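Local coordinates for uncharacterized protein DUF1344 (Bacteroides vulgatus ATCC 8482, PDB 3K6O) that is of unknown function but, as a NigD-like protein with a signal sequence, joins an N-terminal OB domain to a C-terminal beta sandwich and is probably exported from the cytoplasm, at residues G102-S114 against V189-F203. Residues are numbered along the deposited sequence; the frame is centred on the assembly and turned at random.
Sequences GNMKVQIKDMWPS and VLVNPVDGEEKTYIF
In the NigD-like beta sandwich, strand 110-113 packs face to face on the hairpin of strands 189-191 and 199-203, while residues 103-106 close one end of the layer against the hairpin turn. There Val106 and Pro193 form a single beta bridge: Val106 N donates to Asn192 O (3.0 Å), and Val194 N donates back to Val106 O (3.1 Å). Asn192 CG, anti to the backbone N (chi1 -171°), points the amide at residues 103-105, where ND2 donates to Asn103 O at 2.6 Å and OD1 accepts from Lys105 NZ at 2.8 Å. The lysine, bent at its last torsion, also gives NZ to the carbonyls of Pro193 and Gly196, so three oxygens of the turn grip one ammonium. A leucine in place of Asn192 would probably leave Asn103 O without this donor and deprive the Lys105 ammonium of one acceptor. Water 1 links Asn103 OD1 to Glu198 OE2. Further along, the layers meet through apolar groups: Ile108 CG1 lies against Val191 CG1, and selenomethionine Met111 meets Val189 tip to tip. Met111 SE sits over the Tyr201 ring, 4.3 Å from the centroid, and at the edge of the Phe203 ring, two Met-aromatic contacts. At the far end Pro113 CD makes a CH-pi contact over the Phe203 face, 3.5 Å from the centroid and 15° off the ring normal.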
loop_
_atom_site.group_PDB
_atom_site.type_symbol
_atom_site.label_atom_id
_atom_site.label_comp_id
_atom_site.label_asym_id
_atom_site.label_seq_id
_atom_site.Cartn_x
_atom_site.Cartn_y
_atom_site.Cartn_z
ATOM N N GLY A 102 10.245 2.012 17.411
ATOM C CA GLY A 102 11.578 1.765 16.892
ATOM C C GLY A 102 11.895 2.636 15.672
ATOM O O GLY A 102 11.104 3.472 15.266
ATOM N N ASN A 103 13.096 2.451 15.129
ATOM C CA ASN A 103 13.486 3.063 13.886
ATOM C C ASN A 103 14.674 2.303 13.310
ATOM O O ASN A 103 15.694 2.878 12.958
ATOM C CB ASN A 103 13.845 4.528 14.096
ATOM C CG ASN A 103 13.970 5.277 12.787
ATOM O OD1 ASN A 103 13.370 4.888 11.749
ATOM N ND2 ASN A 103 14.767 6.348 12.806
HETATM N N MSE A 104 14.520 0.998 13.206
HETATM C CA MSE A 104 15.551 0.134 12.668
HETATM C C MSE A 104 15.650 0.205 11.142
HETATM O O MSE A 104 14.687 0.552 10.437
HETATM C CB MSE A 104 15.256 -1.284 13.115
HETATM C CG MSE A 104 15.320 -1.448 14.659
HETATM SE SE MSE A 104 15.035 -3.282 15.115
HETATM C CE MSE A 104 16.901 -3.922 14.892
ATOM N N LYS A 105 16.835 -0.089 10.628
ATOM C CA LYS A 105 17.078 -0.001 9.204
ATOM C C LYS A 105 16.217 -1.023 8.455
ATOM O O LYS A 105 16.119 -2.182 8.862
ATOM C CB LYS A 105 18.571 -0.212 8.904
ATOM C CG LYS A 105 19.459 0.935 9.445
ATOM C CD LYS A 105 20.869 0.948 8.834
ATOM C CE LYS A 105 21.624 2.291 9.145
ATOM N NZ LYS A 105 20.906 3.521 8.588
ATOM N N VAL A 106 15.613 -0.576 7.358
ATOM C CA VAL A 106 14.750 -1.410 6.526
ATOM C C VAL A 106 15.111 -1.185 5.045
ATOM O O VAL A 106 15.524 -0.085 4.656
ATOM C CB VAL A 106 13.258 -1.075 6.740
ATOM C CG1 VAL A 106 12.928 0.391 6.323
ATOM C CG2 VAL A 106 12.341 -2.046 5.963
ATOM N N GLN A 107 14.961 -2.239 4.242
ATOM C CA GLN A 107 15.170 -2.178 2.789
ATOM C C GLN A 107 13.858 -1.952 2.076
ATOM O O GLN A 107 12.982 -2.806 2.118
ATOM C CB GLN A 107 15.808 -3.481 2.293
ATOM C CG GLN A 107 16.088 -3.504 0.787
ATOM C CD GLN A 107 16.780 -4.784 0.329
ATOM O OE1 GLN A 107 17.105 -5.668 1.133
ATOM N NE2 GLN A 107 17.007 -4.888 -0.979
ATOM N N ILE A 108 13.708 -0.783 1.454
ATOM C CA ILE A 108 12.525 -0.457 0.682
ATOM C C ILE A 108 12.751 -0.820 -0.783
ATOM O O ILE A 108 13.716 -0.384 -1.370
ATOM C CB ILE A 108 12.178 1.037 0.736
ATOM C CG1 ILE A 108 11.902 1.500 2.182
ATOM C CG2 ILE A 108 10.930 1.332 -0.151
ATOM C CD1 ILE A 108 10.861 0.653 2.928
ATOM N N LYS A 109 11.879 -1.635 -1.359
ATOM C CA LYS A 109 11.941 -1.960 -2.786
ATOM C C LYS A 109 11.031 -1.050 -3.623
ATOM O O LYS A 109 11.394 -0.673 -4.716
ATOM C CB LYS A 109 11.596 -3.440 -3.020
ATOM C CG LYS A 109 12.673 -4.410 -2.563
ATOM C CD LYS A 109 12.659 -5.715 -3.352
ATOM C CE LYS A 109 13.984 -6.446 -3.228
ATOM N NZ LYS A 109 13.948 -7.830 -3.808
ATOM N N ASP A 110 9.841 -0.714 -3.133
ATOM C CA ASP A 110 8.980 0.269 -3.806
ATOM C C ASP A 110 8.216 1.093 -2.780
ATOM O O ASP A 110 7.833 0.579 -1.749
ATOM C CB ASP A 110 7.959 -0.412 -4.720
ATOM C CG ASP A 110 8.591 -1.070 -5.899
ATOM O OD1 ASP A 110 8.906 -0.353 -6.858
ATOM O OD2 ASP A 110 8.784 -2.294 -5.862
HETATM N N MSE A 111 8.019 2.376 -3.060
HETATM C CA MSE A 111 7.074 3.162 -2.302
HETATM C C MSE A 111 6.403 4.191 -3.175
HETATM O O MSE A 111 7.073 4.931 -3.868
HETATM C CB MSE A 111 7.736 3.861 -1.118
HETATM C CG MSE A 111 6.716 4.763 -0.302
HETATM SE SE MSE A 111 7.753 5.934 0.909
HETATM C CE MSE A 111 8.433 4.502 1.927
ATOM N N TRP A 112 5.076 4.258 -3.102
ATOM C CA TRP A 112 4.338 5.267 -3.839
ATOM C C TRP A 112 2.984 5.507 -3.199
ATOM O O TRP A 112 2.373 4.582 -2.668
ATOM C CB TRP A 112 4.175 4.862 -5.311
ATOM C CG TRP A 112 3.106 3.839 -5.577
ATOM C CD1 TRP A 112 1.888 4.069 -6.088
ATOM C CD2 TRP A 112 3.190 2.425 -5.354
ATOM N NE1 TRP A 112 1.202 2.888 -6.237
ATOM C CE2 TRP A 112 1.978 1.865 -5.770
ATOM C CE3 TRP A 112 4.183 1.580 -4.854
ATOM C CZ2 TRP A 112 1.707 0.493 -5.678
ATOM C CZ3 TRP A 112 3.916 0.196 -4.781
ATOM C CH2 TRP A 112 2.695 -0.325 -5.198
ATOM N N PRO A 113 2.512 6.752 -3.243
ATOM C CA PRO A 113 1.147 7.035 -2.824
ATOM C C PRO A 113 0.169 6.842 -3.959
ATOM O O PRO A 113 0.517 7.035 -5.116
ATOM C CB PRO A 113 1.202 8.522 -2.450
ATOM C CG PRO A 113 2.220 9.101 -3.383
ATOM C CD PRO A 113 3.237 7.972 -3.649
ATOM N N SER A 114 -1.045 6.481 -3.600
ATOM C CA SER A 114 -2.195 6.522 -4.454
ATOM C C SER A 114 -3.209 7.449 -3.761
ATOM O O SER A 114 -2.919 8.002 -2.699
ATOM C CB SER A 114 -2.788 5.119 -4.565
ATOM O OG SER A 114 -3.165 4.665 -3.273
ATOM N N VAL A 189 8.056 11.421 3.289
ATOM C CA VAL A 189 8.142 10.235 4.100
ATOM C C VAL A 189 9.602 9.901 4.477
ATOM O O VAL A 189 10.427 9.644 3.601
ATOM C CB VAL A 189 7.521 9.009 3.401
ATOM C CG1 VAL A 189 7.612 7.742 4.324
ATOM C CG2 VAL A 189 6.055 9.306 2.995
ATOM N N LEU A 190 9.902 9.923 5.774
ATOM C CA LEU A 190 11.250 9.648 6.259
ATOM C C LEU A 190 11.466 8.151 6.446
ATOM O O LEU A 190 10.618 7.452 7.026
ATOM C CB LEU A 190 11.532 10.352 7.601
ATOM C CG LEU A 190 11.989 11.815 7.570
ATOM C CD1 LEU A 190 11.849 12.455 8.954
ATOM C CD2 LEU A 190 13.457 11.979 7.062
ATOM N N VAL A 191 12.619 7.686 5.989
ATOM C CA VAL A 191 12.984 6.281 6.032
ATOM C C VAL A 191 14.407 6.131 6.534
ATOM O O VAL A 191 15.319 6.903 6.132
ATOM C CB VAL A 191 12.874 5.643 4.628
ATOM C CG1 VAL A 191 13.454 4.179 4.593
ATOM C CG2 VAL A 191 11.408 5.691 4.178
ATOM N N ASN A 192 14.601 5.129 7.379
ATOM C CA ASN A 192 15.921 4.745 7.814
ATOM C C ASN A 192 16.317 3.518 6.986
ATOM O O ASN A 192 15.831 2.413 7.227
ATOM C CB ASN A 192 15.902 4.453 9.303
ATOM C CG ASN A 192 17.292 4.262 9.883
ATOM O OD1 ASN A 192 18.305 4.488 9.220
ATOM N ND2 ASN A 192 17.341 3.818 11.117
ATOM N N PRO A 193 17.174 3.712 5.977
ATOM C CA PRO A 193 17.433 2.662 4.988
ATOM C C PRO A 193 18.576 1.738 5.369
ATOM O O PRO A 193 19.494 2.183 6.008
ATOM C CB PRO A 193 17.774 3.470 3.741
ATOM C CG PRO A 193 18.492 4.679 4.293
ATOM C CD PRO A 193 17.910 4.952 5.661
ATOM N N VAL A 194 18.539 0.476 4.947
ATOM C CA VAL A 194 19.637 -0.471 5.233
ATOM C C VAL A 194 20.985 -0.070 4.660
ATOM O O VAL A 194 22.025 -0.173 5.339
ATOM C CB VAL A 194 19.353 -1.936 4.771
ATOM C CG1 VAL A 194 18.068 -2.468 5.381
ATOM C CG2 VAL A 194 19.331 -2.046 3.260
ATOM N N ASP A 195 21.007 0.354 3.405
ATOM C CA ASP A 195 22.280 0.869 2.843
ATOM C C ASP A 195 21.978 2.350 2.649
ATOM O O ASP A 195 21.068 2.722 1.843
ATOM C CB ASP A 195 22.686 0.165 1.531
ATOM N N GLY A 196 22.649 3.166 3.466
ATOM C CA GLY A 196 22.455 4.599 3.449
ATOM C C GLY A 196 22.114 5.208 4.796
ATOM O O GLY A 196 22.163 4.556 5.860
ATOM N N GLU A 197 21.758 6.481 4.742
ATOM C CA GLU A 197 21.473 7.249 5.929
ATOM C C GLU A 197 20.027 7.705 5.808
ATOM O O GLU A 197 19.460 7.644 4.724
ATOM C CB GLU A 197 22.425 8.431 5.998
ATOM C CG GLU A 197 23.888 8.028 5.733
ATOM C CD GLU A 197 24.428 7.008 6.760
ATOM O OE1 GLU A 197 23.975 7.053 7.943
ATOM O OE2 GLU A 197 25.311 6.181 6.381
ATOM N N GLU A 198 19.440 8.141 6.919
ATOM C CA GLU A 198 18.031 8.553 6.947
ATOM C C GLU A 198 17.790 9.433 5.726
ATOM O O GLU A 198 18.603 10.292 5.443
ATOM C CB GLU A 198 17.719 9.297 8.238
ATOM C CG GLU A 198 16.253 9.606 8.485
ATOM C CD GLU A 198 15.436 8.420 9.008
ATOM O OE1 GLU A 198 15.971 7.609 9.789
ATOM O OE2 GLU A 198 14.241 8.305 8.631
ATOM N N LYS A 199 16.718 9.174 4.984
ATOM C CA LYS A 199 16.393 9.956 3.787
ATOM C C LYS A 199 14.892 10.237 3.659
ATOM O O LYS A 199 14.089 9.558 4.271
ATOM C CB LYS A 199 16.875 9.232 2.535
ATOM C CG LYS A 199 16.258 7.862 2.325
ATOM C CD LYS A 199 16.901 7.141 1.168
ATOM C CE LYS A 199 16.468 7.744 -0.150
ATOM N NZ LYS A 199 16.828 6.852 -1.308
ATOM N N THR A 200 14.546 11.248 2.868
ATOM C CA THR A 200 13.156 11.659 2.661
ATOM C C THR A 200 12.662 11.326 1.271
ATOM O O THR A 200 13.214 11.817 0.299
ATOM C CB THR A 200 13.022 13.177 2.830
ATOM O OG1 THR A 200 13.495 13.533 4.120
ATOM C CG2 THR A 200 11.596 13.627 2.736
ATOM N N TYR A 201 11.625 10.506 1.173
ATOM C CA TYR A 201 10.923 10.334 -0.088
ATOM C C TYR A 201 9.955 11.522 -0.193
ATOM O O TYR A 201 9.276 11.828 0.788
ATOM C CB TYR A 201 10.158 9.015 -0.104
ATOM C CG TYR A 201 11.014 7.793 -0.263
ATOM C CD1 TYR A 201 11.932 7.413 0.730
ATOM C CD2 TYR A 201 10.904 6.984 -1.402
ATOM C CE1 TYR A 201 12.720 6.285 0.577
ATOM C CE2 TYR A 201 11.686 5.833 -1.551
ATOM C CZ TYR A 201 12.587 5.508 -0.557
ATOM O OH TYR A 201 13.353 4.393 -0.684
ATOM N N ILE A 202 9.921 12.188 -1.347
ATOM C CA ILE A 202 9.058 13.344 -1.576
ATOM C C ILE A 202 8.112 12.976 -2.730
ATOM O O ILE A 202 8.565 12.560 -3.799
ATOM C CB ILE A 202 9.873 14.624 -1.960
ATOM C CG1 ILE A 202 10.864 14.966 -0.836
ATOM C CG2 ILE A 202 8.947 15.791 -2.212
ATOM C CD1 ILE A 202 12.019 15.971 -1.195
ATOM N N PHE A 203 6.811 13.099 -2.505
ATOM C CA PHE A 203 5.831 12.950 -3.583
ATOM C C PHE A 203 4.944 14.185 -3.638
ATOM O O PHE A 203 4.248 14.487 -2.669
ATOM C CB PHE A 203 4.951 11.734 -3.336
ATOM C CG PHE A 203 5.719 10.456 -3.138
ATOM C CD1 PHE A 203 6.163 9.719 -4.231
ATOM C CD2 PHE A 203 6.010 10.001 -1.857
ATOM C CE1 PHE A 203 6.878 8.519 -4.055
ATOM C CE2 PHE A 203 6.719 8.795 -1.670
ATOM C CZ PHE A 203 7.151 8.063 -2.767
HETATM O O HOH W 1 12.431 6.743 9.799
#